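Local coordinates for trwC protein (Escherichia coli, PDB 1QX0) that probably nicks and binds plasmid DNA at the transfer origin as a conjugative relaxase, this chain being its metal-binding relaxase domain, at residues D85-A90 and H161-I166. Numbering follows the deposited sequence.
Sequences DLTFSA and HTHAVI. With ZN (zinc ion), chain D; nucleotides of chain A.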
loop_
_atom_site.group_PDB
_atom_site.type_symbol
_atom_site.label_atom_id
_atom_site.label_comp_id
_atom_site.label_asym_id
_atom_site.label_seq_id
_atom_site.Cartn_x
_atom_site.Cartn_y
_atom_site.Cartn_z
ATOM N N ASP B 85 -3.822 0.146 -6.782
ATOM C CA ASP B 85 -3.461 -0.006 -5.407
ATOM C C ASP B 85 -1.951 0.149 -5.291
ATOM O O ASP B 85 -1.179 -0.605 -5.914
ATOM C CB ASP B 85 -3.927 -1.377 -4.861
ATOM C CG ASP B 85 -3.561 -1.567 -3.364
ATOM O OD1 ASP B 85 -3.053 -0.597 -2.750
ATOM O OD2 ASP B 85 -3.746 -2.633 -2.716
ATOM N N LEU B 86 -1.529 1.127 -4.489
ATOM C CA LEU B 86 -0.120 1.268 -4.174
ATOM C C LEU B 86 0.042 0.885 -2.694
ATOM O O LEU B 86 -0.492 1.556 -1.810
ATOM C CB LEU B 86 0.384 2.683 -4.451
ATOM C CG LEU B 86 0.270 3.381 -5.816
ATOM C CD1 LEU B 86 1.131 4.618 -5.793
ATOM C CD2 LEU B 86 0.715 2.532 -6.981
ATOM N N THR B 87 0.744 -0.211 -2.428
ATOM C CA THR B 87 0.774 -0.733 -1.066
ATOM C C THR B 87 2.137 -0.402 -0.484
ATOM O O THR B 87 3.142 -0.895 -0.972
ATOM C CB THR B 87 0.456 -2.267 -1.056
ATOM O OG1 THR B 87 -0.899 -2.495 -1.519
ATOM C CG2 THR B 87 0.506 -2.858 0.368
ATOM N N PHE B 88 2.172 0.458 0.537
ATOM C CA PHE B 88 3.449 0.859 1.155
ATOM C C PHE B 88 3.709 0.042 2.413
ATOM O O PHE B 88 2.872 0.037 3.323
ATOM C CB PHE B 88 3.373 2.323 1.574
ATOM C CG PHE B 88 3.256 3.277 0.429
ATOM C CD1 PHE B 88 2.013 3.534 -0.164
ATOM C CD2 PHE B 88 4.381 3.947 -0.043
ATOM C CE1 PHE B 88 1.902 4.441 -1.228
ATOM C CE2 PHE B 88 4.271 4.839 -1.104
ATOM C CZ PHE B 88 3.027 5.084 -1.706
ATOM N N SER B 89 4.872 -0.608 2.498
ATOM C CA SER B 89 5.159 -1.494 3.647
ATOM C C SER B 89 6.408 -1.076 4.330
ATOM O O SER B 89 7.436 -0.942 3.681
ATOM C CB SER B 89 5.314 -2.941 3.179
ATOM O OG SER B 89 4.083 -3.376 2.640
ATOM N N ALA B 90 6.340 -0.888 5.653
ATOM C CA ALA B 90 7.521 -0.532 6.421
ATOM C C ALA B 90 8.451 -1.733 6.542
ATOM O O ALA B 90 7.985 -2.859 6.482
ATOM C CB ALA B 90 7.125 -0.056 7.815
ATOM N N HIS B 161 1.591 -1.590 7.101
ATOM C CA HIS B 161 1.458 -1.264 5.677
ATOM C C HIS B 161 0.214 -0.463 5.396
ATOM O O HIS B 161 -0.766 -0.568 6.143
ATOM C CB HIS B 161 1.471 -2.541 4.822
ATOM C CG HIS B 161 0.332 -3.470 5.082
ATOM N ND1 HIS B 161 0.329 -4.384 6.122
ATOM C CD2 HIS B 161 -0.827 -3.666 4.404
ATOM C CE1 HIS B 161 -0.783 -5.099 6.071
ATOM N NE2 HIS B 161 -1.501 -4.679 5.040
ATOM N N THR B 162 0.236 0.309 4.303
ATOM C CA THR B 162 -0.930 1.089 3.874
ATOM C C THR B 162 -1.281 0.807 2.411
ATOM O O THR B 162 -0.420 0.863 1.544
ATOM C CB THR B 162 -0.653 2.618 4.013
ATOM O OG1 THR B 162 -0.478 2.996 5.400
ATOM C CG2 THR B 162 -1.839 3.422 3.537
ATOM N N HIS B 163 -2.552 0.547 2.144
ATOM C CA HIS B 163 -3.039 0.371 0.791
ATOM C C HIS B 163 -3.549 1.714 0.354
ATOM O O HIS B 163 -4.557 2.205 0.879
ATOM C CB HIS B 163 -4.190 -0.620 0.728
ATOM C CG HIS B 163 -3.837 -1.994 1.178
ATOM N ND1 HIS B 163 -3.295 -2.938 0.333
ATOM C CD2 HIS B 163 -3.994 -2.605 2.379
ATOM C CE1 HIS B 163 -3.117 -4.065 1.001
ATOM N NE2 HIS B 163 -3.536 -3.889 2.242
ATOM N N ALA B 164 -2.837 2.318 -0.577
ATOM C CA ALA B 164 -3.274 3.574 -1.157
ATOM C C ALA B 164 -4.014 3.184 -2.417
ATOM O O ALA B 164 -3.399 2.849 -3.424
ATOM C CB ALA B 164 -2.078 4.491 -1.459
ATOM N N VAL B 165 -5.339 3.189 -2.335
ATOM C CA VAL B 165 -6.160 2.847 -3.475
ATOM C C VAL B 165 -6.443 4.126 -4.295
ATOM O O VAL B 165 -7.243 4.964 -3.881
ATOM C CB VAL B 165 -7.476 2.139 -3.020
ATOM C CG1 VAL B 165 -8.364 1.829 -4.213
ATOM C CG2 VAL B 165 -7.154 0.842 -2.262
ATOM N N ILE B 166 -5.781 4.253 -5.448
ATOM C CA ILE B 166 -5.996 5.346 -6.386
ATOM C C ILE B 166 -7.178 5.038 -7.280
ATOM O O ILE B 166 -7.165 4.066 -8.037
ATOM C CB ILE B 166 -4.747 5.617 -7.249
ATOM C CG1 ILE B 166 -3.553 6.086 -6.384
ATOM C CG2 ILE B 166 -5.051 6.680 -8.264
ATOM C CD1 ILE B 166 -2.209 5.956 -7.131
HETATM ZN ZN ZN D . -3.514 -4.892 4.285
ATOM P P DT A 23 13.363 -8.287 4.491
ATOM O OP1 DT A 23 13.910 -7.481 5.598
ATOM O OP2 DT A 23 14.025 -9.560 4.062
ATOM O "O5'" DT A 23 11.838 -8.548 4.815
ATOM C "C5'" DT A 23 11.458 -9.231 6.041
ATOM C "C4'" DT A 23 10.046 -8.837 6.463
ATOM O "O4'" DT A 23 9.977 -7.400 6.462
ATOM C "C3'" DT A 23 8.909 -9.255 5.536
ATOM O "O3'" DT A 23 7.702 -9.373 6.276
ATOM C "C2'" DT A 23 8.694 -8.096 4.581
ATOM C "C1'" DT A 23 9.037 -6.940 5.507
ATOM N N1 DT A 23 9.518 -5.703 4.789
ATOM C C2 DT A 23 8.544 -4.873 4.274
ATOM O O2 DT A 23 7.353 -5.090 4.357
ATOM N N3 DT A 23 8.999 -3.760 3.628
ATOM C C4 DT A 23 10.318 -3.390 3.460
ATOM O O4 DT A 23 10.603 -2.358 2.868
ATOM C C5 DT A 23 11.299 -4.280 4.019
ATOM C C7 DT A 23 12.760 -3.955 3.839
ATOM C C6 DT A 23 10.865 -5.396 4.651
HETATM O O HOH W 1 -2.713 -7.021 3.264
#
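ND1 of His-163 is gripped from strand 85-89 by two oxygens. It donates to the syn lone pair of Asp-85 OD2 at 3.1 Å (N-H...O 149°), with the oxygen 21° out of the ring plane, and makes a weak second bond to Thr-87 OG1. Asp-85 reaches the ring because its CG lies anti to the backbone N (chi1 -179°). NE2 of His-163 binds the zinc ion at 2.3 Å and NE2 of His-161 at 2.2 Å; His-150 and a water complete the site, a three-histidine cluster characteristic of HUH relaxases. Were Asp-85 an alanine, ND1 of His-163 would keep just the weak Thr-87 bond of these two, and the ring's tilt at the metal would probably be less firmly set. The segments run antiparallel, Leu-86 with Ala-164 and Phe-88 with Thr-162 each exchanging two backbone N-H...O bonds. On the face opposite the zinc, Phe-88 CE1 brings its ring edge to Ala-164 CB at 4.0 Å, and Leu-86 CG meets Ile-166 CD1 at 3.8 Å. Ser-89 O accepts a bond from N3 of thymidine DT23 of chain A (3.2 Å). Strands 2-8 and 145-152 flank the pair in the central antiparallel sheet, and helix 104-122 packs on Phe-88 and Ala-164.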